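PDB 6TJ2: Alpha/beta hydrolase from Paenibacillus sp. VTT E-133280, which probably hydrolyses methyl salicylate as an extracellular esterase, resembling tobacco salicylic acid binding protein 2 in structure and function. Local coordinates for residues H51-T56 and T208-K213; S65-R68 and T73-T76; L177-F182 and A190-A195; Q196-Q201 and V268-K273; M265-V268 and K273-A276. All blocks are in the same frame, centred on the assembly; numbering follows the deposited sequence.

Interaction 1 of 5, residues H51-T56 and T208-K213; sequences HGSWAT and TPLFEK
The hydroxyl oxygen of S53 lies against a methyl group, L210 CD1, at 3.7 Å, and separately makes one weak hydrogen bond, to OE2 of E205. A small serine suits this tight place beside both the carboxylate and the leucine methyl. With OG placed beside the backbone N (chi1 -61°), the hydroxyl extends toward the short helical turn that carries L210. The other branch of that leucine turns to W54, where CD2 stands 4.2 Å from CH2 at the far end of the indole and approaches it obliquely. The indole has S53 CB packed over one face, near the rim. Its polar end is satisfied away from the leucine, NE1 donating to O of I175, while W54 N is bonded to E205 OE1. Residues 51-56 form the His-Gly loop that follows strand 46-50 in this alpha/beta hydrolase; as in relatives, the amide of S53 probably contributes to the oxyanion hole, with that of F118, on which S53 packs. At the start of the loop, H51 ND1 donates to G52 O over 2.7 Å, nearly straight at 162°, with the donor in the carbonyl plane and on a lone pair. NE2 is bonded to E78 OE2, and the imidazole stacks on Y79, so the ring has little freedom to rotate at the base of the loop.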
# COMPACT_ATOMS: atom_id res chain seq x y z
N HIS A 51 -16.88 -3.27 -19.04
CA HIS A 51 -15.49 -3.64 -19.26
C HIS A 51 -14.69 -2.43 -19.76
O HIS A 51 -15.27 -1.44 -20.22
CB HIS A 51 -15.34 -4.83 -20.20
CG HIS A 51 -15.72 -4.57 -21.63
ND1 HIS A 51 -14.89 -3.87 -22.49
CD2 HIS A 51 -16.83 -4.86 -22.33
CE1 HIS A 51 -15.46 -3.81 -23.69
NE2 HIS A 51 -16.65 -4.39 -23.62
N GLY A 52 -13.39 -2.61 -19.77
CA GLY A 52 -12.47 -1.61 -20.28
C GLY A 52 -11.85 -2.01 -21.59
O GLY A 52 -12.43 -2.79 -22.38
N SER A 53 -10.72 -1.41 -21.91
CA SER A 53 -10.05 -1.60 -23.21
C SER A 53 -9.39 -2.97 -23.29
O SER A 53 -9.08 -3.64 -22.25
CB SER A 53 -9.05 -0.51 -23.46
OG SER A 53 -9.65 0.75 -23.50
N TRP A 54 -9.17 -3.45 -24.51
CA TRP A 54 -8.50 -4.74 -24.74
C TRP A 54 -9.34 -5.84 -24.07
O TRP A 54 -8.76 -6.76 -23.48
CB TRP A 54 -7.05 -4.74 -24.29
CG TRP A 54 -6.25 -3.64 -24.87
CD1 TRP A 54 -5.89 -3.50 -26.18
CD2 TRP A 54 -5.85 -2.42 -24.25
NE1 TRP A 54 -5.24 -2.31 -26.38
CE2 TRP A 54 -5.20 -1.62 -25.20
CE3 TRP A 54 -5.94 -1.98 -22.91
CZ2 TRP A 54 -4.72 -0.34 -24.87
CZ3 TRP A 54 -5.44 -0.74 -22.61
CH2 TRP A 54 -4.84 0.05 -23.56
N ALA A 55 -10.64 -5.73 -24.12
CA ALA A 55 -11.55 -6.64 -23.41
C ALA A 55 -12.90 -6.59 -24.12
O ALA A 55 -13.22 -5.66 -24.85
CB ALA A 55 -11.67 -6.28 -21.97
N THR A 56 -13.71 -7.58 -23.86
CA THR A 56 -15.11 -7.66 -24.29
C THR A 56 -15.98 -7.90 -23.06
O THR A 56 -15.48 -8.03 -21.92
CB THR A 56 -15.32 -8.81 -25.29
OG1 THR A 56 -15.15 -10.07 -24.63
CG2 THR A 56 -14.36 -8.75 -26.45
N THR A 208 -9.50 6.05 -30.70
CA THR A 208 -10.02 7.42 -30.52
C THR A 208 -10.54 7.66 -29.11
O THR A 208 -10.21 8.68 -28.51
CB THR A 208 -11.02 7.79 -31.60
OG1 THR A 208 -10.34 7.71 -32.86
CG2 THR A 208 -11.70 9.10 -31.32
N PRO A 209 -11.35 6.77 -28.51
CA PRO A 209 -11.93 7.08 -27.22
C PRO A 209 -10.89 7.22 -26.11
O PRO A 209 -11.25 7.82 -25.08
CB PRO A 209 -12.88 5.90 -26.96
CG PRO A 209 -13.21 5.39 -28.33
CD PRO A 209 -11.90 5.55 -29.10
N LEU A 210 -9.74 6.65 -26.27
CA LEU A 210 -8.68 6.75 -25.22
C LEU A 210 -8.08 8.15 -25.21
O LEU A 210 -7.56 8.57 -24.18
CB LEU A 210 -7.62 5.70 -25.47
CG LEU A 210 -7.95 4.28 -25.01
CD1 LEU A 210 -9.22 3.74 -25.65
CD2 LEU A 210 -6.77 3.36 -25.37
N PHE A 211 -8.11 8.87 -26.32
CA PHE A 211 -7.41 10.16 -26.47
C PHE A 211 -8.39 11.33 -26.48
O PHE A 211 -7.93 12.50 -26.40
CB PHE A 211 -6.56 10.17 -27.73
CG PHE A 211 -5.41 9.22 -27.66
CD1 PHE A 211 -4.21 9.64 -27.10
CD2 PHE A 211 -5.51 7.92 -28.10
CE1 PHE A 211 -3.14 8.77 -26.98
CE2 PHE A 211 -4.42 7.06 -28.01
CZ PHE A 211 -3.25 7.47 -27.42
N GLU A 212 -9.69 11.12 -26.53
CA GLU A 212 -10.68 12.23 -26.53
C GLU A 212 -10.75 12.88 -25.16
O GLU A 212 -10.83 12.21 -24.10
CB GLU A 212 -12.06 11.72 -26.95
CG GLU A 212 -12.18 11.34 -28.39
CD GLU A 212 -13.56 10.84 -28.71
OE1 GLU A 212 -13.83 9.66 -28.48
OE2 GLU A 212 -14.37 11.66 -29.22
N LYS A 213 -10.75 14.21 -25.15
CA LYS A 213 -11.01 15.01 -23.94
C LYS A 213 -12.45 14.89 -23.54
O LYS A 213 -13.32 15.00 -24.43
CB LYS A 213 -10.71 16.49 -24.20
CG LYS A 213 -9.30 16.73 -24.64
CD LYS A 213 -8.20 16.08 -23.87
CE LYS A 213 -6.94 16.91 -24.06
NZ LYS A 213 -5.67 16.18 -23.70

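Interaction 2 of 5, residues S65-R68 and T73-T76; sequences SELR and TVYT
The guanidinium of R68 meets V74 with its edge: V74 O lies close to the plane of the group, and two waters occupy further positions around the same rim. The direct bond runs from R68 NH2 to V74 O, 3.0 Å long and nearly straight at 167°, although the donor sits well above the carbonyl plane instead of on a lone pair. Water 1 accepts from R68 NE and from V74 N, so the arginine reaches both the amide and the carbonyl of one strand residue. Water 2 accepts from R68 NH2 over 2.8 Å and is also bonded to T76 OG1. An arginine suits this exposed border because its extended chain, from CG to NE, carries several donors to the strand edge. The pairing belongs to a beta-alpha-beta crossover in which helix 61-69 links strand 46-50 to strand 73-75, the outermost strand at this end of the sheet within the chain. Beneath the polar rim lies the apolar side of the helix, where L67 CB touches V74 CG2 at 3.5 Å. V74 holds CG1 anti to its amide nitrogen (chi1 -176°), which leaves CG2 to face the leucine, and the two side chains cross at about a right angle. A beta-branched valine fits the strand while its CG2 packs against the leucine; L67 also packs on F47 of the neighbouring strand and on A276 and V280 of helix 272-283.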
# COMPACT_ATOMS: atom_id res chain seq x y z
N SER A 65 -20.97 -14.79 -12.99
CA SER A 65 -21.57 -16.08 -12.59
C SER A 65 -21.54 -16.19 -11.07
O SER A 65 -22.55 -16.59 -10.44
CB SER A 65 -20.83 -17.22 -13.18
OG SER A 65 -21.31 -18.44 -12.68
N GLU A 66 -20.45 -15.82 -10.42
CA GLU A 66 -20.36 -15.89 -8.93
C GLU A 66 -21.29 -14.88 -8.29
O GLU A 66 -21.87 -15.15 -7.22
CB GLU A 66 -18.91 -15.78 -8.47
CG GLU A 66 -18.07 -16.96 -8.86
CD GLU A 66 -18.50 -18.30 -8.30
OE1 GLU A 66 -18.91 -18.31 -7.14
OE2 GLU A 66 -18.32 -19.31 -9.01
N LEU A 67 -21.43 -13.68 -8.83
CA LEU A 67 -22.39 -12.70 -8.32
C LEU A 67 -23.81 -13.24 -8.40
O LEU A 67 -24.59 -13.03 -7.43
CB LEU A 67 -22.28 -11.37 -9.06
CG LEU A 67 -21.14 -10.47 -8.63
CD1 LEU A 67 -20.96 -9.35 -9.68
CD2 LEU A 67 -21.36 -9.90 -7.26
N ARG A 68 -24.15 -13.92 -9.49
CA ARG A 68 -25.52 -14.44 -9.65
C ARG A 68 -25.76 -15.55 -8.61
O ARG A 68 -26.87 -15.64 -8.09
CB ARG A 68 -25.75 -14.95 -11.07
CG ARG A 68 -25.81 -13.84 -12.10
CD ARG A 68 -26.12 -14.33 -13.51
NE ARG A 68 -25.87 -13.28 -14.48
CZ ARG A 68 -24.86 -13.18 -15.30
NH1 ARG A 68 -23.99 -14.18 -15.43
NH2 ARG A 68 -24.69 -12.10 -16.03
N THR A 73 -28.46 -9.69 -9.47
CA THR A 73 -28.78 -9.57 -10.89
C THR A 73 -27.60 -8.86 -11.57
O THR A 73 -27.11 -7.87 -11.02
CB THR A 73 -30.08 -8.84 -11.11
OG1 THR A 73 -31.10 -9.60 -10.45
CG2 THR A 73 -30.44 -8.72 -12.57
N VAL A 74 -27.10 -9.43 -12.65
CA VAL A 74 -25.86 -8.90 -13.26
C VAL A 74 -26.07 -8.75 -14.77
O VAL A 74 -26.38 -9.75 -15.45
CB VAL A 74 -24.65 -9.78 -12.99
CG1 VAL A 74 -23.38 -9.15 -13.55
CG2 VAL A 74 -24.48 -10.08 -11.50
N TYR A 75 -25.89 -7.55 -15.28
CA TYR A 75 -25.92 -7.23 -16.73
C TYR A 75 -24.49 -6.91 -17.16
O TYR A 75 -23.78 -6.15 -16.46
CB TYR A 75 -26.83 -6.05 -17.02
CG TYR A 75 -28.26 -6.31 -16.66
CD1 TYR A 75 -28.79 -5.87 -15.45
CD2 TYR A 75 -29.07 -7.05 -17.49
CE1 TYR A 75 -30.09 -6.15 -15.07
CE2 TYR A 75 -30.39 -7.29 -17.14
CZ TYR A 75 -30.89 -6.85 -15.94
OH TYR A 75 -32.21 -7.10 -15.61
N THR A 76 -24.03 -7.50 -18.24
CA THR A 76 -22.69 -7.27 -18.82
C THR A 76 -22.82 -6.85 -20.29
O THR A 76 -22.54 -7.65 -21.16
CB THR A 76 -21.80 -8.49 -18.68
OG1 THR A 76 -22.34 -9.64 -19.34
CG2 THR A 76 -21.65 -8.87 -17.22
O HOH W 1 -28.32 -11.80 -13.75
O HOH W 2 -22.63 -12.25 -17.90

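Interaction 3 of 5, residues L177-F182 and A190-A195; sequences LPFPLF and ASLAQA
Both F179 and F182 carry CG anti to the backbone nitrogen (chi1 -179° and 179°), and this shared setting, from positions three residues apart on nearly the same side of helix 179-185, brings the edges of both rings up to A195 on helix 192-200. F179 CE1 and F182 CE2 both lie 3.7 Å from A195 O, which is near the plane of either ring. The rim of F179 continues past the carbonyl: CZ stands 4.1 Å from A195 CB, and L192 CD1 approaches the same atom at 4.0 Å, again close to the ring plane. The small alanine lets the F179 ring approach its CB and carbonyl, whereas L192 is long enough to reach the ring from one turn earlier. Y199, one turn further along that helix, meets both rings at steep angles, and its hydroxyl bonds to L177 O. Replacing F179 with an alanine would probably leave L192 CD1 and A195 CB without their apolar partner and open a gap beside Y199. The start of helix 192-200 is fixed by a capping box: Q194 N donates to S191 OG over 3.2 Å, and S191 N to Q194 OE1 over 3.0 Å. These helices lie in the insertion between strands 134-139 and 226-231, consistent with the cap of an alpha/beta hydrolase, and a second subunit packs on L181, S191 and L192. With no hydrogen bond across it, the contact rests on dispersion and, probably, on a mild attraction between the slightly positive ring edges and the carbonyl oxygen.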
# COMPACT_ATOMS: atom_id res chain seq x y z
N LEU A 177 -1.68 -4.31 -27.50
CA LEU A 177 -0.70 -4.38 -26.43
C LEU A 177 0.35 -5.41 -26.79
O LEU A 177 -0.02 -6.53 -27.11
CB LEU A 177 -1.33 -4.80 -25.11
CG LEU A 177 -2.37 -3.86 -24.53
CD1 LEU A 177 -3.04 -4.52 -23.32
CD2 LEU A 177 -1.71 -2.55 -24.22
N PRO A 178 1.65 -5.15 -26.72
CA PRO A 178 2.66 -6.18 -26.89
C PRO A 178 2.51 -7.21 -25.78
O PRO A 178 2.25 -6.82 -24.62
CB PRO A 178 4.02 -5.48 -26.84
CG PRO A 178 3.66 -4.04 -27.13
CD PRO A 178 2.25 -3.82 -26.64
N PHE A 179 2.83 -8.46 -26.04
CA PHE A 179 2.62 -9.51 -25.02
C PHE A 179 3.55 -9.30 -23.84
O PHE A 179 3.11 -9.49 -22.68
CB PHE A 179 2.80 -10.92 -25.62
CG PHE A 179 2.56 -12.01 -24.61
CD1 PHE A 179 1.36 -12.15 -23.94
CD2 PHE A 179 3.58 -12.87 -24.23
CE1 PHE A 179 1.16 -13.12 -22.98
CE2 PHE A 179 3.37 -13.86 -23.27
CZ PHE A 179 2.17 -13.97 -22.63
N PRO A 180 4.83 -8.92 -23.98
CA PRO A 180 5.67 -8.81 -22.78
C PRO A 180 5.09 -7.76 -21.81
O PRO A 180 5.03 -7.98 -20.58
CB PRO A 180 7.05 -8.44 -23.33
CG PRO A 180 7.05 -9.07 -24.73
CD PRO A 180 5.65 -8.76 -25.20
N LEU A 181 4.65 -6.62 -22.28
CA LEU A 181 3.98 -5.56 -21.50
C LEU A 181 2.74 -6.14 -20.87
O LEU A 181 2.52 -5.98 -19.64
CB LEU A 181 3.63 -4.36 -22.37
CG LEU A 181 2.93 -3.23 -21.64
CD1 LEU A 181 3.82 -2.54 -20.61
CD2 LEU A 181 2.34 -2.22 -22.61
N PHE A 182 1.88 -6.80 -21.61
CA PHE A 182 0.68 -7.40 -21.08
C PHE A 182 1.00 -8.40 -19.98
O PHE A 182 0.38 -8.35 -18.87
CB PHE A 182 -0.11 -8.03 -22.23
CG PHE A 182 -1.38 -8.71 -21.80
CD1 PHE A 182 -2.56 -8.01 -21.68
CD2 PHE A 182 -1.43 -10.07 -21.55
CE1 PHE A 182 -3.75 -8.64 -21.33
CE2 PHE A 182 -2.61 -10.69 -21.18
CZ PHE A 182 -3.76 -9.96 -21.05
N ALA A 190 -0.47 -13.89 -12.97
CA ALA A 190 -0.81 -15.12 -13.71
C ALA A 190 0.43 -15.95 -14.01
O ALA A 190 1.53 -15.41 -14.16
CB ALA A 190 -1.49 -14.77 -15.03
N SER A 191 0.20 -17.26 -14.19
CA SER A 191 1.22 -18.13 -14.81
C SER A 191 1.37 -17.74 -16.28
O SER A 191 0.51 -17.06 -16.83
CB SER A 191 0.82 -19.58 -14.68
OG SER A 191 -0.29 -19.87 -15.52
N LEU A 192 2.42 -18.20 -16.93
CA LEU A 192 2.60 -17.92 -18.37
C LEU A 192 1.45 -18.54 -19.18
O LEU A 192 0.91 -17.87 -20.06
CB LEU A 192 3.91 -18.50 -18.86
CG LEU A 192 4.12 -18.26 -20.35
CD1 LEU A 192 4.17 -16.78 -20.68
CD2 LEU A 192 5.40 -18.97 -20.82
N ALA A 193 1.00 -19.74 -18.86
CA ALA A 193 -0.08 -20.38 -19.65
C ALA A 193 -1.35 -19.58 -19.49
O ALA A 193 -2.11 -19.37 -20.44
CB ALA A 193 -0.34 -21.79 -19.24
N GLN A 194 -1.64 -19.09 -18.29
CA GLN A 194 -2.82 -18.24 -18.04
C GLN A 194 -2.67 -16.92 -18.82
O GLN A 194 -3.60 -16.47 -19.48
CB GLN A 194 -2.99 -17.95 -16.54
CG GLN A 194 -3.45 -19.16 -15.73
CD GLN A 194 -3.44 -18.91 -14.26
OE1 GLN A 194 -2.60 -18.13 -13.74
NE2 GLN A 194 -4.40 -19.52 -13.56
N ALA A 195 -1.52 -16.33 -18.74
CA ALA A 195 -1.23 -15.07 -19.43
C ALA A 195 -1.49 -15.20 -20.94
O ALA A 195 -2.08 -14.32 -21.57
CB ALA A 195 0.17 -14.60 -19.14

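Interaction 4 of 5, residues Q196-Q201 and V268-K273; sequences QAFYKQ and VRTEPK
R269 CB starts the contact above the CZ end of the F198 ring, 3.7 Å from CZ, and CG follows at 3.7 Å from CE1. A bend at chi2 (101°) then carries the chain on across the same face, where CD forms a CH-pi contact 4.2 Å from the centroid of F198, 25° off the normal. Beyond CD the guanidinium runs back along the phenylalanine almost flat, the two planes being 6° apart with F198 CD1 above one face of the charged group. At the tip, NH1 donates to M265 O and also to water 3 at 2.8 Å; that water in turn donates to F198 O. NH2 lies 3.3 Å from Q201 NE2, a meeting of two donors that adds no bond, and the glutamine amide stands nearly perpendicular to the guanidinium. Arginine suits the place because its methylenes pack on an aromatic while its end serves a carbonyl and a solvent molecule. A leucine here would probably leave M265 O and water 3 without this donor and the CD1 side of F198 without its flat cover. T270 CG2 reaches the edge of F198 at 4.2 Å, and V187 and F182 also pack on that phenylalanine. Helix 192-200 belongs to the insertion after strand 134-139 and helix 267-270 to the C-terminal part of the chain, consistent with the seam between cap and core of an alpha/beta hydrolase.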
# COMPACT_ATOMS: atom_id res chain seq x y z
N GLN A 196 -1.02 -16.31 -21.49
CA GLN A 196 -1.20 -16.54 -22.95
C GLN A 196 -2.69 -16.67 -23.24
O GLN A 196 -3.16 -16.10 -24.26
CB GLN A 196 -0.43 -17.79 -23.36
CG GLN A 196 1.09 -17.67 -23.31
CD GLN A 196 1.86 -18.97 -23.33
OE1 GLN A 196 1.31 -19.99 -22.93
NE2 GLN A 196 3.08 -18.91 -23.83
N ALA A 197 -3.42 -17.42 -22.44
CA ALA A 197 -4.87 -17.60 -22.65
C ALA A 197 -5.57 -16.25 -22.57
O ALA A 197 -6.43 -15.89 -23.39
CB ALA A 197 -5.46 -18.56 -21.67
N PHE A 198 -5.23 -15.42 -21.60
CA PHE A 198 -5.87 -14.10 -21.41
C PHE A 198 -5.46 -13.15 -22.53
O PHE A 198 -6.30 -12.35 -22.99
CB PHE A 198 -5.53 -13.52 -20.04
CG PHE A 198 -5.95 -14.38 -18.88
CD1 PHE A 198 -7.04 -15.21 -18.95
CD2 PHE A 198 -5.23 -14.32 -17.72
CE1 PHE A 198 -7.45 -15.98 -17.85
CE2 PHE A 198 -5.64 -15.08 -16.63
CZ PHE A 198 -6.70 -15.91 -16.71
N TYR A 199 -4.24 -13.25 -23.06
CA TYR A 199 -3.80 -12.39 -24.17
C TYR A 199 -4.61 -12.69 -25.42
O TYR A 199 -5.00 -11.75 -26.16
CB TYR A 199 -2.30 -12.56 -24.42
CG TYR A 199 -1.72 -11.60 -25.41
CD1 TYR A 199 -1.72 -10.23 -25.17
CD2 TYR A 199 -1.18 -12.05 -26.60
CE1 TYR A 199 -1.14 -9.35 -26.07
CE2 TYR A 199 -0.62 -11.17 -27.50
CZ TYR A 199 -0.57 -9.82 -27.23
OH TYR A 199 -0.03 -8.96 -28.16
N LYS A 200 -4.94 -13.97 -25.61
CA LYS A 200 -5.75 -14.35 -26.80
C LYS A 200 -7.13 -13.69 -26.68
O LYS A 200 -7.79 -13.54 -27.74
CB LYS A 200 -5.85 -15.86 -26.86
CG LYS A 200 -4.64 -16.62 -27.40
CD LYS A 200 -4.74 -18.10 -27.25
CE LYS A 200 -3.64 -18.84 -27.96
NZ LYS A 200 -3.74 -20.30 -27.72
N GLN A 201 -7.61 -13.36 -25.49
CA GLN A 201 -8.91 -12.72 -25.23
C GLN A 201 -8.78 -11.21 -25.10
O GLN A 201 -9.79 -10.56 -24.62
CB GLN A 201 -9.58 -13.32 -23.97
CG GLN A 201 -9.85 -14.80 -24.03
CD GLN A 201 -10.50 -15.23 -22.73
OE1 GLN A 201 -10.25 -16.34 -22.26
NE2 GLN A 201 -11.33 -14.37 -22.13
N VAL A 268 -10.14 -11.54 -11.96
CA VAL A 268 -11.59 -11.71 -12.26
C VAL A 268 -11.83 -13.08 -12.89
O VAL A 268 -12.99 -13.57 -12.94
CB VAL A 268 -12.16 -10.61 -13.17
CG1 VAL A 268 -12.12 -9.29 -12.43
CG2 VAL A 268 -11.50 -10.58 -14.53
N ARG A 269 -10.80 -13.72 -13.44
CA ARG A 269 -10.92 -15.09 -14.04
C ARG A 269 -10.55 -16.13 -13.02
O ARG A 269 -11.24 -17.17 -12.98
CB ARG A 269 -10.02 -15.28 -15.25
CG ARG A 269 -10.63 -14.69 -16.50
CD ARG A 269 -10.00 -13.36 -16.79
NE ARG A 269 -10.50 -12.94 -18.08
CZ ARG A 269 -9.82 -12.18 -18.94
NH1 ARG A 269 -8.69 -11.60 -18.61
NH2 ARG A 269 -10.34 -11.97 -20.12
N THR A 270 -9.52 -15.93 -12.21
CA THR A 270 -8.97 -17.01 -11.34
C THR A 270 -9.63 -17.02 -9.98
O THR A 270 -9.59 -18.08 -9.33
CB THR A 270 -7.45 -16.90 -11.28
OG1 THR A 270 -7.19 -15.61 -10.72
CG2 THR A 270 -6.82 -17.02 -12.65
N GLU A 271 -10.08 -15.89 -9.46
CA GLU A 271 -10.67 -15.78 -8.12
C GLU A 271 -11.99 -15.10 -8.20
O GLU A 271 -12.24 -14.12 -7.51
CB GLU A 271 -9.73 -15.04 -7.16
CG GLU A 271 -8.39 -15.72 -6.96
CD GLU A 271 -8.42 -17.03 -6.18
OE1 GLU A 271 -9.44 -17.35 -5.53
OE2 GLU A 271 -7.35 -17.76 -6.16
N PRO A 272 -12.95 -15.62 -9.01
CA PRO A 272 -14.20 -14.91 -9.23
C PRO A 272 -15.07 -14.83 -7.98
O PRO A 272 -15.84 -13.88 -7.85
CB PRO A 272 -14.89 -15.68 -10.38
CG PRO A 272 -14.26 -17.08 -10.30
CD PRO A 272 -12.83 -16.82 -9.85
N LYS A 273 -15.04 -15.84 -7.09
CA LYS A 273 -15.88 -15.77 -5.89
C LYS A 273 -15.39 -14.64 -5.00
O LYS A 273 -16.19 -13.85 -4.49
CB LYS A 273 -15.86 -17.12 -5.17
CG LYS A 273 -16.75 -17.17 -3.95
CD LYS A 273 -16.58 -18.45 -3.15
CE LYS A 273 -17.04 -18.31 -1.72
NZ LYS A 273 -17.66 -19.56 -1.23
O HOH W 3 -7.74 -10.79 -21.14

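Interaction 5 of 5, residues M265-V268 and K273-A276; sequences MTTV and KMMA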
# COMPACT_ATOMS: atom_id res chain seq x y z
N MET A 265 -6.06 -8.06 -14.90
CA MET A 265 -6.90 -8.96 -15.75
C MET A 265 -6.82 -10.43 -15.36
O MET A 265 -7.60 -11.21 -15.94
CB MET A 265 -6.55 -8.79 -17.22
CG MET A 265 -6.83 -7.40 -17.68
SD MET A 265 -6.85 -7.35 -19.48
CE MET A 265 -7.70 -5.81 -19.77
N THR A 266 -6.05 -10.85 -14.37
CA THR A 266 -6.04 -12.29 -13.97
C THR A 266 -7.22 -12.57 -13.03
O THR A 266 -7.94 -13.57 -13.17
CB THR A 266 -4.74 -12.61 -13.23
OG1 THR A 266 -3.63 -12.23 -14.04
CG2 THR A 266 -4.64 -14.06 -12.81
N THR A 267 -7.37 -11.74 -12.00
CA THR A 267 -8.10 -12.13 -10.79
C THR A 267 -9.57 -12.31 -11.05
O THR A 267 -10.21 -13.18 -10.43
CB THR A 267 -7.80 -11.12 -9.69
OG1 THR A 267 -6.41 -10.77 -9.72
CG2 THR A 267 -8.16 -11.62 -8.29
N VAL A 268 -10.14 -11.54 -11.96
CA VAL A 268 -11.59 -11.71 -12.26
C VAL A 268 -11.83 -13.08 -12.89
O VAL A 268 -12.99 -13.57 -12.94
CB VAL A 268 -12.16 -10.61 -13.17
CG1 VAL A 268 -12.12 -9.29 -12.43
CG2 VAL A 268 -11.50 -10.58 -14.53
N LYS A 273 -15.04 -15.84 -7.09
CA LYS A 273 -15.88 -15.77 -5.89
C LYS A 273 -15.39 -14.64 -5.00
O LYS A 273 -16.19 -13.85 -4.49
CB LYS A 273 -15.86 -17.12 -5.17
CG LYS A 273 -16.75 -17.17 -3.95
CD LYS A 273 -16.58 -18.45 -3.15
CE LYS A 273 -17.04 -18.31 -1.72
NZ LYS A 273 -17.66 -19.56 -1.23
N MET A 274 -14.08 -14.57 -4.82
CA MET A 274 -13.49 -13.47 -4.03
C MET A 274 -13.81 -12.10 -4.66
O MET A 274 -14.21 -11.15 -3.96
CB MET A 274 -11.98 -13.68 -3.93
CG MET A 274 -11.29 -12.64 -3.12
SD MET A 274 -9.51 -12.56 -3.45
CE MET A 274 -9.59 -11.71 -5.03
N MET A 275 -13.72 -12.01 -5.98
CA MET A 275 -14.05 -10.76 -6.66
C MET A 275 -15.50 -10.36 -6.51
O MET A 275 -15.81 -9.19 -6.26
CB MET A 275 -13.68 -10.80 -8.15
CG MET A 275 -12.20 -10.87 -8.42
SD MET A 275 -11.23 -9.49 -7.66
CE MET A 275 -12.27 -8.12 -8.13
N ALA A 276 -16.41 -11.33 -6.63
CA ALA A 276 -17.85 -11.06 -6.41
C ALA A 276 -18.06 -10.52 -5.01
O ALA A 276 -18.77 -9.54 -4.83
CB ALA A 276 -18.62 -12.34 -6.66
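T267 CG2 touches two methionines at once: M274 CE comes within 3.6 Å and M275 SD within 3.8 Å. Alongside, M275 CG rests 3.7 Å from T267 O and 4.3 Å from V268 CG1, so the second methionine bridges the backbone of one residue and the side chain of the next. Threonine divides its branches here. CG2, anti to the backbone nitrogen, faces the sulfur side chains, while OG1 points back and is bonded to D263 N. Methionine suits the other side because its unbranched chain can adopt bent shapes: M274 turns at chi3 (76°), which curls its methyl toward the threonine, and M275 folds at both chi2 and chi3, bringing SD across T267 at about a right angle. Farther out, V268 packs on F59 and gives its carbonyl to T63 OG1; M275 also packs on T63, and on F140. D263 is again a partner through its carboxylate, OD1 accepting from T266 N, so one residue steadies both threonines. The short helix 267-270 is joined to helix 272-283 by E271 alone; the segment follows H264, the presumed catalytic histidine, and leads into the C-terminal helix of the alpha/beta hydrolase fold.

Interactions 4 and 5 sit side by side, their centres about 9 Å apart, sharing V268 and K273. Interaction 3 adjoins interaction 4 through helix 192-200, and Q194 NE2 lies 3.6 Å from T270 CG2, while interaction 2 meets interaction 5 where L67 CD2 lies 3.6 Å from A276 O. Interaction 1 is reached from two directions: W54 CD2 packs on L177 CD1 at 3.6 Å, and S53 O on M265 CE, also at 3.6 Å. The side chains of S53, F182 and T267 lie near, without touching, the presumed Ser-His-Asp triad of S117, H264 and D234. Interactions 2 and 3 lie far apart, about 27 Å between centres, one in the core and one in the probable cap.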